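PDB 4BHU: uncharacterized protein YUAB from Bacillus subtilis, which polymerises into a robust layer on the biofilm surface that makes the biofilm hydrophobic, and is required for complex colony architecture. Local coordinates for residues 25-30 with 42-47; 46-51 with 121-126; 50-55 with 61-66; 54-59 with 71-76. The protein carries 1 engineered substitution. One frame throughout, in Å; residues are numbered along the deposited sequence.

Contact 1 (25-30 with 42-47)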
loop_
_atom_site.group_PDB
_atom_site.type_symbol
_atom_site.label_atom_id
_atom_site.label_comp_id
_atom_site.label_asym_id
_atom_site.label_seq_id
_atom_site.Cartn_x
_atom_site.Cartn_y
_atom_site.Cartn_z
ATOM N N ILE I 25 -7.026 -2.634 47.241
ATOM C CA ILE I 25 -6.354 -3.830 46.785
ATOM C C ILE I 25 -5.812 -3.596 45.369
ATOM O O ILE I 25 -6.425 -2.881 44.559
ATOM C CB ILE I 25 -7.289 -5.068 46.810
ATOM C CG1 ILE I 25 -8.028 -5.158 48.151
ATOM C CG2 ILE I 25 -6.504 -6.362 46.553
ATOM C CD1 ILE I 25 -9.311 -4.309 48.209
ATOM N N GLU I 26 -4.651 -4.185 45.094
ATOM C CA GLU I 26 -4.066 -4.131 43.757
ATOM C C GLU I 26 -3.839 -5.515 43.227
ATOM O O GLU I 26 -3.133 -6.330 43.843
ATOM C CB GLU I 26 -2.739 -3.357 43.751
ATOM C CG GLU I 26 -2.930 -1.856 43.758
ATOM C CD GLU I 26 -1.639 -1.067 43.495
ATOM O OE1 GLU I 26 -0.592 -1.686 43.187
ATOM O OE2 GLU I 26 -1.699 0.179 43.608
ATOM N N LEU I 27 -4.431 -5.780 42.067
ATOM C CA LEU I 27 -4.136 -6.997 41.340
ATOM C C LEU I 27 -3.349 -6.636 40.082
ATOM O O LEU I 27 -3.823 -5.863 39.227
ATOM C CB LEU I 27 -5.421 -7.732 40.983
ATOM C CG LEU I 27 -6.381 -7.861 42.171
ATOM C CD1 LEU I 27 -7.690 -8.420 41.688
ATOM C CD2 LEU I 27 -5.778 -8.742 43.252
ATOM N N THR I 28 -2.143 -7.187 39.986
ATOM C CA THR I 28 -1.247 -6.882 38.868
ATOM C C THR I 28 -0.856 -8.136 38.111
ATOM O O THR I 28 -0.106 -8.968 38.613
ATOM C CB THR I 28 0.015 -6.178 39.349
ATOM O OG1 THR I 28 -0.352 -4.990 40.059
ATOM C CG2 THR I 28 0.904 -5.810 38.153
ATOM N N TYR I 29 -1.399 -8.279 36.906
ATOM C CA TYR I 29 -1.112 -9.435 36.074
ATOM C C TYR I 29 0.020 -9.053 35.153
ATOM O O TYR I 29 -0.034 -8.024 34.467
ATOM C CB TYR I 29 -2.339 -9.816 35.259
ATOM C CG TYR I 29 -2.175 -10.990 34.327
ATOM C CD1 TYR I 29 -2.199 -12.288 34.805
ATOM C CD2 TYR I 29 -2.052 -10.799 32.955
ATOM C CE1 TYR I 29 -2.093 -13.350 33.960
ATOM C CE2 TYR I 29 -1.950 -11.852 32.099
ATOM C CZ TYR I 29 -1.956 -13.130 32.601
ATOM O OH TYR I 29 -1.848 -14.184 31.740
ATOM N N ARG I 30 1.056 -9.871 35.160
ATOM C CA ARG I 30 2.198 -9.635 34.292
ATOM C C ARG I 30 2.434 -10.843 33.447
ATOM O O ARG I 30 2.901 -11.867 33.943
ATOM C CB ARG I 30 3.437 -9.339 35.112
ATOM C CG ARG I 30 3.477 -7.910 35.617
ATOM C CD ARG I 30 4.853 -7.585 36.114
ATOM N NE ARG I 30 4.890 -6.348 36.877
ATOM C CZ ARG I 30 5.858 -6.043 37.741
ATOM N NH1 ARG I 30 6.863 -6.889 37.957
ATOM N NH2 ARG I 30 5.821 -4.891 38.391
ATOM N N PHE I 42 -10.022 -11.173 35.033
ATOM C CA PHE I 42 -9.708 -11.250 36.453
ATOM C C PHE I 42 -10.927 -11.848 37.138
ATOM O O PHE I 42 -12.050 -11.475 36.820
ATOM C CB PHE I 42 -9.481 -9.855 37.037
ATOM C CG PHE I 42 -8.161 -9.243 36.691
ATOM C CD1 PHE I 42 -7.996 -8.539 35.507
ATOM C CD2 PHE I 42 -7.089 -9.343 37.568
ATOM C CE1 PHE I 42 -6.778 -7.951 35.198
ATOM C CE2 PHE I 42 -5.868 -8.762 37.270
ATOM C CZ PHE I 42 -5.708 -8.068 36.077
ATOM N N THR I 43 -10.697 -12.776 38.064
ATOM C CA THR I 43 -11.769 -13.392 38.857
ATOM C C THR I 43 -11.531 -13.068 40.337
ATOM O O THR I 43 -10.465 -13.344 40.895
ATOM C CB THR I 43 -11.818 -14.915 38.662
ATOM O OG1 THR I 43 -12.020 -15.203 37.275
ATOM C CG2 THR I 43 -12.981 -15.548 39.485
ATOM N N LEU I 44 -12.517 -12.438 40.953
ATOM C CA LEU I 44 -12.399 -12.031 42.348
ATOM C C LEU I 44 -13.128 -13.056 43.217
ATOM O O LEU I 44 -14.135 -13.624 42.792
ATOM C CB LEU I 44 -13.005 -10.640 42.547
ATOM C CG LEU I 44 -12.543 -9.532 41.594
ATOM C CD1 LEU I 44 -13.180 -8.201 41.973
ATOM C CD2 LEU I 44 -11.042 -9.407 41.575
ATOM N N PRO I 45 -12.622 -13.298 44.434
ATOM C CA PRO I 45 -13.311 -14.265 45.297
ATOM C C PRO I 45 -14.483 -13.613 46.029
ATOM O O PRO I 45 -14.549 -12.374 46.109
ATOM C CB PRO I 45 -12.201 -14.718 46.249
ATOM C CG PRO I 45 -11.298 -13.521 46.359
ATOM C CD PRO I 45 -11.394 -12.772 45.055
ATOM N N SER I 46 -15.419 -14.420 46.535
ATOM C CA SER I 46 -16.577 -13.857 47.234
ATOM C C SER I 46 -16.034 -13.031 48.385
ATOM O O SER I 46 -15.108 -13.454 49.068
ATOM C CB SER I 46 -17.525 -14.956 47.738
ATOM O OG SER I 46 -18.841 -14.440 47.904
ATOM N N GLY I 47 -16.592 -11.842 48.564
ATOM C CA GLY I 47 -16.055 -10.871 49.500
ATOM C C GLY I 47 -15.463 -9.664 48.793
ATOM O O GLY I 47 -15.346 -8.594 49.384
#
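Leu27 meets both Phe42 and Leu44, and Tyr29 also touches Phe42. All four residues are buried, and the contact lies close to the centre of the chain. Leu27 comes first along strand 22-30. Its CB sits 3.9 Å from CE2 of Phe42, at an oblique angle to the ring. Its CG lies anti to the carbonyl carbon (chi1 -48°), which carries the branch away from this ring and on toward Leu44. The two leucine side chains cross there at a slant. CD1 of Leu27 is 3.5 Å from CD2 of Leu44, tighter than usual for two methyl groups. Leu44 lies just past the end of strand 39-43, and it is the tip of its side chain that closes in on Leu27. Tyr29 follows, two residues on. Its CB lies 3.9 Å from CZ of Phe42, again obliquely to the ring. With CG anti to the backbone N (chi1 179°), the phenol leads away from Phe42 and rests on Ala106. The far end of the Phe42 ring abuts the CB atoms of Leu27 and Tyr29, two alternate residues of one strand. Phe104 also packs on both leucines. The two strands belong to different antiparallel sheets, laid face to face. This is the layered core of a beta sandwich, consistent with the immunoglobulin-like E-set fold of the biofilm surface layer domain that makes up this fragment.

Contact 2 (46-51 with 121-126)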
loop_
_atom_site.group_PDB
_atom_site.type_symbol
_atom_site.label_atom_id
_atom_site.label_comp_id
_atom_site.label_asym_id
_atom_site.label_seq_id
_atom_site.Cartn_x
_atom_site.Cartn_y
_atom_site.Cartn_z
ATOM N N SER I 46 -15.419 -14.420 46.535
ATOM C CA SER I 46 -16.577 -13.857 47.234
ATOM C C SER I 46 -16.034 -13.031 48.385
ATOM O O SER I 46 -15.108 -13.454 49.068
ATOM C CB SER I 46 -17.525 -14.956 47.738
ATOM O OG SER I 46 -18.841 -14.440 47.904
ATOM N N GLY I 47 -16.592 -11.842 48.564
ATOM C CA GLY I 47 -16.055 -10.871 49.500
ATOM C C GLY I 47 -15.463 -9.664 48.793
ATOM O O GLY I 47 -15.346 -8.594 49.384
ATOM N N PHE I 48 -15.094 -9.825 47.519
ATOM C CA PHE I 48 -14.611 -8.703 46.712
ATOM C C PHE I 48 -15.415 -8.514 45.434
ATOM O O PHE I 48 -15.871 -9.488 44.821
ATOM C CB PHE I 48 -13.129 -8.893 46.377
ATOM C CG PHE I 48 -12.249 -8.862 47.579
ATOM C CD1 PHE I 48 -11.730 -7.671 48.038
ATOM C CD2 PHE I 48 -11.959 -10.024 48.272
ATOM C CE1 PHE I 48 -10.930 -7.642 49.157
ATOM C CE2 PHE I 48 -11.159 -9.997 49.391
ATOM C CZ PHE I 48 -10.646 -8.802 49.830
ATOM N N THR I 49 -15.593 -7.261 45.039
ATOM C CA THR I 49 -16.312 -6.948 43.812
ATOM C C THR I 49 -15.723 -5.717 43.182
ATOM O O THR I 49 -15.131 -4.887 43.873
ATOM C CB THR I 49 -17.804 -6.622 44.073
ATOM O OG1 THR I 49 -17.879 -5.538 45.001
ATOM C CG2 THR I 49 -18.549 -7.830 44.633
ATOM N N ALA I 50 -15.923 -5.583 41.871
ATOM C CA ALA I 50 -15.443 -4.425 41.134
ATOM C C ALA I 50 -16.627 -3.610 40.692
ATOM O O ALA I 50 -17.715 -4.153 40.460
ATOM C CB ALA I 50 -14.590 -4.857 39.902
ATOM N N ASN I 51 -16.400 -2.307 40.561
ATOM C CA ASN I 51 -17.387 -1.394 40.011
ATOM C C ASN I 51 -16.651 -0.349 39.192
ATOM O O ASN I 51 -15.422 -0.398 39.083
ATOM C CB ASN I 51 -18.232 -0.757 41.124
ATOM C CG ASN I 51 -17.412 0.070 42.099
ATOM O OD1 ASN I 51 -16.552 0.863 41.710
ATOM N ND2 ASN I 51 -17.692 -0.103 43.385
ATOM N N ALA I 121 -2.839 -15.431 43.074
ATOM C CA ALA I 121 -2.164 -14.832 44.209
ATOM C C ALA I 121 -3.206 -14.583 45.294
ATOM O O ALA I 121 -4.371 -14.339 44.986
ATOM C CB ALA I 121 -1.484 -13.542 43.820
ATOM N N SER I 122 -2.777 -14.643 46.556
ATOM C CA SER I 122 -3.695 -14.548 47.697
ATOM C C SER I 122 -3.367 -13.371 48.584
ATOM O O SER I 122 -2.232 -12.898 48.590
ATOM C CB SER I 122 -3.616 -15.825 48.537
ATOM O OG SER I 122 -4.229 -16.906 47.865
ATOM N N ILE I 123 -4.366 -12.893 49.320
ATOM C CA ILE I 123 -4.148 -11.936 50.406
ATOM C C ILE I 123 -4.706 -12.468 51.744
ATOM O O ILE I 123 -5.648 -13.267 51.772
ATOM C CB ILE I 123 -4.795 -10.556 50.138
ATOM C CG1 ILE I 123 -6.288 -10.712 49.870
ATOM C CG2 ILE I 123 -4.097 -9.834 48.992
ATOM C CD1 ILE I 123 -7.020 -9.394 49.710
ATOM N N ASP I 124 -4.105 -12.018 52.843
ATOM C CA ASP I 124 -4.572 -12.353 54.186
ATOM C C ASP I 124 -5.353 -11.168 54.748
ATOM O O ASP I 124 -4.807 -10.073 54.891
ATOM C CB ASP I 124 -3.378 -12.638 55.108
ATOM C CG ASP I 124 -2.639 -13.913 54.748
ATOM O OD1 ASP I 124 -3.279 -14.887 54.312
ATOM O OD2 ASP I 124 -1.398 -13.941 54.905
ATOM N N VAL I 125 -6.634 -11.368 55.054
ATOM C CA VAL I 125 -7.406 -10.334 55.745
ATOM C C VAL I 125 -7.377 -10.635 57.250
ATOM O O VAL I 125 -7.759 -11.723 57.678
ATOM C CB VAL I 125 -8.856 -10.274 55.254
ATOM C CG1 VAL I 125 -9.663 -9.277 56.097
ATOM C CG2 VAL I 125 -8.898 -9.871 53.779
ATOM N N ALA I 126 -6.920 -9.678 58.052
ATOM C CA ALA I 126 -6.647 -9.965 59.460
ATOM C C ALA I 126 -7.895 -9.895 60.347
ATOM O O ALA I 126 -8.717 -8.994 60.197
ATOM C CB ALA I 126 -5.579 -9.022 59.985
#
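Phe48 reaches from the loop after strand 39-43 to Ile123 and Val125 on strand 119-125. The direct contact is entirely apolar and small, with 82 Å² buried in all. The backbones stay well apart: the nearest CA atoms, those of Phe48 and Ile123, are 11.6 Å from each other. The long side chains bridge that gap. The ring and the isoleucine branch point at one another from the two sides of the gap. CZ of the ring lies 3.7 Å from CD1 of Ile123, which stands obliquely to the ring plane. CG1 of Ile123 lies between the backbone N and the carbonyl carbon (chi1 56°), a crowded position. From there the chain runs out extended and brings CD1 to the ring. Val125 makes a looser touch. Its CG2 is 4.4 Å from CZ of Phe48, at the edge of the ring and near its plane.

Aromatic contacts with strand 100-109 hold the ring further. Phe48 meets Tyr102 edge-to-face and the ring of Phe104 with the planes inclined at about 55°, while Leu96 and Pro97, just past strand 90-95, also pack on it. Strand 119-125 is outermost in its sheet within this chain and pairs with strand 100-109, while Ile123 also touches strand 7-12 of the other sheet.

Contact 3 (50-55 with 61-66)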
loop_
_atom_site.group_PDB
_atom_site.type_symbol
_atom_site.label_atom_id
_atom_site.label_comp_id
_atom_site.label_asym_id
_atom_site.label_seq_id
_atom_site.Cartn_x
_atom_site.Cartn_y
_atom_site.Cartn_z
ATOM N N ALA I 50 -15.923 -5.583 41.871
ATOM C CA ALA I 50 -15.443 -4.425 41.134
ATOM C C ALA I 50 -16.627 -3.610 40.692
ATOM O O ALA I 50 -17.715 -4.153 40.460
ATOM C CB ALA I 50 -14.590 -4.857 39.902
ATOM N N ASN I 51 -16.400 -2.307 40.561
ATOM C CA ASN I 51 -17.387 -1.394 40.011
ATOM C C ASN I 51 -16.651 -0.349 39.192
ATOM O O ASN I 51 -15.422 -0.398 39.083
ATOM C CB ASN I 51 -18.232 -0.757 41.124
ATOM C CG ASN I 51 -17.412 0.070 42.099
ATOM O OD1 ASN I 51 -16.552 0.863 41.710
ATOM N ND2 ASN I 51 -17.692 -0.103 43.385
ATOM N N THR I 52 -17.397 0.587 38.613
ATOM C CA THR I 52 -16.844 1.551 37.665
ATOM C C THR I 52 -16.008 2.652 38.312
ATOM O O THR I 52 -15.525 3.534 37.610
ATOM C CB THR I 52 -17.958 2.205 36.846
ATOM O OG1 THR I 52 -18.897 2.816 37.737
ATOM C CG2 THR I 52 -18.675 1.165 36.005
ATOM N N LYS I 53 -15.856 2.613 39.638
ATOM C CA LYS I 53 -14.917 3.509 40.325
ATOM C C LYS I 53 -13.547 2.840 40.402
ATOM O O LYS I 53 -12.545 3.477 40.705
ATOM C CB LYS I 53 -15.400 3.884 41.740
ATOM C CG LYS I 53 -16.537 4.918 41.793
ATOM C CD LYS I 53 -17.148 5.052 43.217
ATOM C CE LYS I 53 -16.234 5.819 44.198
ATOM N NZ LYS I 53 -16.783 5.923 45.601
ATOM N N ASP I 54 -13.506 1.541 40.135
ATOM C CA ASP I 54 -12.235 0.842 40.069
ATOM C C ASP I 54 -11.601 1.088 38.706
ATOM O O ASP I 54 -12.255 1.574 37.793
ATOM C CB ASP I 54 -12.447 -0.640 40.363
ATOM C CG ASP I 54 -12.990 -0.861 41.769
ATOM O OD1 ASP I 54 -12.507 -0.164 42.688
ATOM O OD2 ASP I 54 -13.911 -1.685 41.960
ATOM N N THR I 55 -10.323 0.769 38.567
ATOM C CA THR I 55 -9.616 1.119 37.353
ATOM C C THR I 55 -8.742 -0.024 36.888
ATOM O O THR I 55 -8.273 -0.844 37.690
ATOM C CB THR I 55 -8.721 2.383 37.552
ATOM O OG1 THR I 55 -7.651 2.080 38.456
ATOM C CG2 THR I 55 -9.532 3.568 38.104
ATOM N N LEU I 61 -13.184 1.224 34.986
ATOM C CA LEU I 61 -13.840 0.104 34.350
ATOM C C LEU I 61 -15.164 0.548 33.757
ATOM O O LEU I 61 -15.842 1.417 34.302
ATOM C CB LEU I 61 -14.089 -1.026 35.347
ATOM C CG LEU I 61 -12.850 -1.588 36.037
ATOM C CD1 LEU I 61 -13.273 -2.678 36.995
ATOM C CD2 LEU I 61 -11.836 -2.107 35.013
ATOM N N ARG I 62 -15.536 -0.081 32.647
ATOM C CA ARG I 62 -16.814 0.171 32.007
ATOM C C ARG I 62 -17.769 -0.925 32.440
ATOM O O ARG I 62 -17.353 -2.039 32.786
ATOM C CB ARG I 62 -16.664 0.154 30.481
ATOM C CG ARG I 62 -15.501 0.983 29.948
ATOM C CD ARG I 62 -15.904 2.424 29.737
ATOM N NE ARG I 62 -16.288 2.673 28.347
ATOM C CZ ARG I 62 -15.502 3.234 27.425
ATOM N NH1 ARG I 62 -14.265 3.628 27.724
ATOM N NH2 ARG I 62 -15.958 3.405 26.190
ATOM N N THR I 63 -19.059 -0.617 32.410
ATOM C CA THR I 63 -20.069 -1.552 32.876
ATOM C C THR I 63 -19.993 -2.898 32.141
ATOM O O THR I 63 -20.142 -3.955 32.753
ATOM C CB THR I 63 -21.491 -0.942 32.740
ATOM O OG1 THR I 63 -21.547 0.303 33.450
ATOM C CG2 THR I 63 -22.538 -1.882 33.328
ATOM N N THR I 64 -19.744 -2.867 30.834
ATOM C CA THR I 64 -19.681 -4.096 30.038
ATOM C C THR I 64 -18.464 -4.937 30.399
ATOM O O THR I 64 -18.358 -6.092 30.012
ATOM C CB THR I 64 -19.594 -3.784 28.542
ATOM O OG1 THR I 64 -18.450 -2.952 28.310
ATOM C CG2 THR I 64 -20.847 -3.069 28.074
ATOM N N GLN I 65 -17.527 -4.341 31.119
ATOM C CA GLN I 65 -16.327 -5.053 31.542
ATOM C C GLN I 65 -16.485 -5.775 32.868
ATOM O O GLN I 65 -15.608 -6.544 33.276
ATOM C CB GLN I 65 -15.151 -4.082 31.647
ATOM C CG GLN I 65 -14.710 -3.531 30.307
ATOM C CD GLN I 65 -13.607 -2.474 30.418
ATOM O OE1 GLN I 65 -13.438 -1.840 31.456
ATOM N NE2 GLN I 65 -12.866 -2.278 29.332
ATOM N N ILE I 66 -17.597 -5.533 33.547
ATOM C CA ILE I 66 -17.827 -6.135 34.853
ATOM C C ILE I 66 -19.049 -7.049 34.783
ATOM O O ILE I 66 -20.119 -6.627 34.341
ATOM C CB ILE I 66 -18.084 -5.057 35.921
ATOM C CG1 ILE I 66 -16.895 -4.105 36.003
ATOM C CG2 ILE I 66 -18.317 -5.712 37.286
ATOM C CD1 ILE I 66 -17.180 -2.833 36.751
#
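Leu61 packs into the bend formed by residues 50-55, and its backbone is tied to the same bend. Its N donates to O of Asp54 at 3.0 Å. The side chain starts at CB, which lies near the carbonyl oxygens of both Asn51 and Asp54. CG comes next, anti to the carbonyl carbon (chi1 -58°), and it is 3.7 Å from O of Asp54. The branches then part. CD1 sits 3.8 Å from O of Asn51 and also touches the CB atoms of Ala50 and Asp54. CD2 turns toward the backbone of Thr55. The leucine is buried, and it lies over the backbone of the bend as much as over its side chains.

Ile66 closes another side. Its CD1 rests 3.5 Å from C of Asn51, and its CG2 touches the carbonyl of Ala50. Thr52 works nearer the surface. Its CG2 approaches O of Leu61 and, more loosely, OG1 of Thr63.

The bend is braced from within. Asp54 OD2 accepts from N of Asn51 at 2.9 Å and also makes a salt bridge with Lys94. Asp54 OD1 takes the N of Asn92, so the buried carboxylate has partners for both oxygens. OD1 of Asn51 accepts from N of Lys53 at 2.8 Å, with the donor tilted 18° from the carbonyl plane. The result is an Asx turn overlaid on a type I beta turn from Asn51 to Asp54, leading into the small hairpin of strands 55-56 and 59-60.

Contact 4 (54-59 with 71-76). Engineered in segment 54-59: Met56 (natural residue Leu).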
loop_
_atom_site.group_PDB
_atom_site.type_symbol
_atom_site.label_atom_id
_atom_site.label_comp_id
_atom_site.label_asym_id
_atom_site.label_seq_id
_atom_site.Cartn_x
_atom_site.Cartn_y
_atom_site.Cartn_z
ATOM N N ASP I 54 -13.506 1.541 40.135
ATOM C CA ASP I 54 -12.235 0.842 40.069
ATOM C C ASP I 54 -11.601 1.088 38.706
ATOM O O ASP I 54 -12.255 1.574 37.793
ATOM C CB ASP I 54 -12.447 -0.640 40.363
ATOM C CG ASP I 54 -12.990 -0.861 41.769
ATOM O OD1 ASP I 54 -12.507 -0.164 42.688
ATOM O OD2 ASP I 54 -13.911 -1.685 41.960
ATOM N N THR I 55 -10.323 0.769 38.567
ATOM C CA THR I 55 -9.616 1.119 37.353
ATOM C C THR I 55 -8.742 -0.024 36.888
ATOM O O THR I 55 -8.273 -0.844 37.690
ATOM C CB THR I 55 -8.721 2.383 37.552
ATOM O OG1 THR I 55 -7.651 2.080 38.456
ATOM C CG2 THR I 55 -9.532 3.568 38.104
HETATM N N MSE I 56 -8.540 -0.076 35.573
HETATM C CA MSE I 56 -7.593 -0.980 34.947
HETATM C C MSE I 56 -6.539 -0.119 34.230
HETATM O O MSE I 56 -6.884 0.688 33.363
HETATM C CB MSE I 56 -8.331 -1.839 33.933
HETATM C CG MSE I 56 -7.493 -2.858 33.265
HETATM SE SE MSE I 56 -7.088 -4.312 34.499
HETATM C CE MSE I 56 -8.847 -5.217 34.514
ATOM N N ASN I 57 -5.268 -0.307 34.570
ATOM C CA ASN I 57 -4.198 0.568 34.080
ATOM C C ASN I 57 -4.589 2.055 34.085
ATOM O O ASN I 57 -4.331 2.779 33.124
ATOM C CB ASN I 57 -3.738 0.145 32.672
ATOM C CG ASN I 57 -3.055 -1.220 32.659
ATOM O OD1 ASN I 57 -2.690 -1.761 33.702
ATOM N ND2 ASN I 57 -2.866 -1.776 31.468
ATOM N N GLY I 58 -5.222 2.504 35.164
ATOM C CA GLY I 58 -5.537 3.918 35.330
ATOM C C GLY I 58 -6.822 4.395 34.666
ATOM O O GLY I 58 -7.241 5.544 34.858
ATOM N N ASN I 59 -7.462 3.522 33.890
ATOM C CA ASN I 59 -8.750 3.838 33.271
ATOM C C ASN I 59 -9.908 3.220 34.080
ATOM O O ASN I 59 -9.825 2.071 34.509
ATOM C CB ASN I 59 -8.796 3.314 31.819
ATOM C CG ASN I 59 -7.668 3.882 30.929
ATOM O OD1 ASN I 59 -7.065 3.163 30.134
ATOM N ND2 ASN I 59 -7.398 5.162 31.061
ATOM N N LYS I 71 -17.769 -9.866 40.236
ATOM C CA LYS I 71 -16.616 -10.715 40.551
ATOM C C LYS I 71 -15.709 -11.030 39.357
ATOM O O LYS I 71 -14.632 -11.605 39.538
ATOM C CB LYS I 71 -17.077 -12.033 41.146
ATOM C CG LYS I 71 -17.681 -11.899 42.562
ATOM C CD LYS I 71 -18.010 -13.277 43.150
ATOM C CE LYS I 71 -19.245 -13.886 42.484
ATOM N NZ LYS I 71 -19.656 -15.183 43.102
ATOM N N THR I 72 -16.156 -10.684 38.156
ATOM C CA THR I 72 -15.370 -10.925 36.938
ATOM C C THR I 72 -15.118 -9.627 36.204
ATOM O O THR I 72 -16.039 -8.858 35.937
ATOM C CB THR I 72 -16.095 -11.924 35.993
ATOM O OG1 THR I 72 -16.113 -13.217 36.609
ATOM C CG2 THR I 72 -15.367 -12.045 34.633
ATOM N N VAL I 73 -13.864 -9.386 35.859
ATOM C CA VAL I 73 -13.517 -8.212 35.074
ATOM C C VAL I 73 -12.861 -8.707 33.795
ATOM O O VAL I 73 -11.863 -9.427 33.842
ATOM C CB VAL I 73 -12.579 -7.266 35.846
ATOM C CG1 VAL I 73 -12.211 -6.081 34.980
ATOM C CG2 VAL I 73 -13.251 -6.789 37.149
ATOM N N ARG I 74 -13.451 -8.316 32.669
ATOM C CA ARG I 74 -13.099 -8.828 31.347
ATOM C C ARG I 74 -12.781 -7.687 30.389
ATOM O O ARG I 74 -13.605 -6.780 30.189
ATOM C CB ARG I 74 -14.292 -9.569 30.792
ATOM C CG ARG I 74 -14.009 -10.918 30.247
ATOM C CD ARG I 74 -15.327 -11.604 29.970
ATOM N NE ARG I 74 -15.456 -12.837 30.731
ATOM C CZ ARG I 74 -16.526 -13.616 30.697
ATOM N NH1 ARG I 74 -17.559 -13.275 29.942
ATOM N NH2 ARG I 74 -16.566 -14.728 31.420
ATOM N N VAL I 75 -11.588 -7.740 29.798
ATOM C CA VAL I 75 -11.167 -6.753 28.813
ATOM C C VAL I 75 -10.651 -7.444 27.563
ATOM O O VAL I 75 -9.526 -7.967 27.555
ATOM C CB VAL I 75 -10.074 -5.856 29.355
ATOM C CG1 VAL I 75 -9.765 -4.764 28.341
ATOM C CG2 VAL I 75 -10.512 -5.234 30.684
ATOM N N PRO I 76 -11.495 -7.497 26.529
ATOM C CA PRO I 76 -11.068 -8.099 25.275
ATOM C C PRO I 76 -9.932 -7.248 24.734
ATOM O O PRO I 76 -9.964 -6.010 24.842
ATOM C CB PRO I 76 -12.336 -8.035 24.403
ATOM C CG PRO I 76 -13.471 -8.006 25.396
ATOM C CD PRO I 76 -12.934 -7.144 26.500
#
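Met56 meets Val73 and Val75 through a single atom, the methyl CE at the end of its side chain. Met56 is an engineered residue (leucine in the natural sequence), present as selenomethionine. The tight part is at Val73, where CE lies 3.5 Å from CG1. The two side chains run alongside one another, in opposing senses. CG of Met56 is anti to the backbone N (chi1 -177°). The chain then bends at chi2 and again at chi3, and this folding brings CE over the strand. Phe42, Leu61 and Phe87 also pack on Met56.

Val75 is the looser partner. It meets Met56 tip to tip, with CG2 4.2 Å from CE. Met56 opens the type I' turn of a two-residue beta hairpin, whose strands are 55-56 and 59-60. The hairpin lies against strand 72-76, and a classic beta bulge marks the start of that strand, where Lys71 and Thr72 both face Leu67. Within the turn, N of Met56 donates to O of Asn59 at 2.7 Å, and N of Asn59 returns the bond to O of Met56.

The outer side differs. Gly58, at the tip of the turn, is exposed, and so is Asn59 where the second strand begins. Arg74 points away from the hairpin, forms a salt bridge with Glu41 and packs against a polar side chain of another chain.

Contact 1 is the most central, joining the two sheets of the sandwich through apolar side chains. Contact 2 is also buried but lies further out, where a loop aromatic reaches strand 119-125, outermost in its sheet within this chain. Contact 4 is buried as well and sets a hairpin against strand 72-76, the neighbour of strand 39-43 in the same sheet. Phe42 joins contacts 1 and 4, since its CE1 lies 3.5 Å from Met56 CE. Contact 3 is only partly buried. It differs in chemistry, with a backbone hydrogen bond between its segments and polar turns around it. Contacts 2 and 3 share Ala50 and Asn51; contacts 3 and 4 share Asp54 and Thr55.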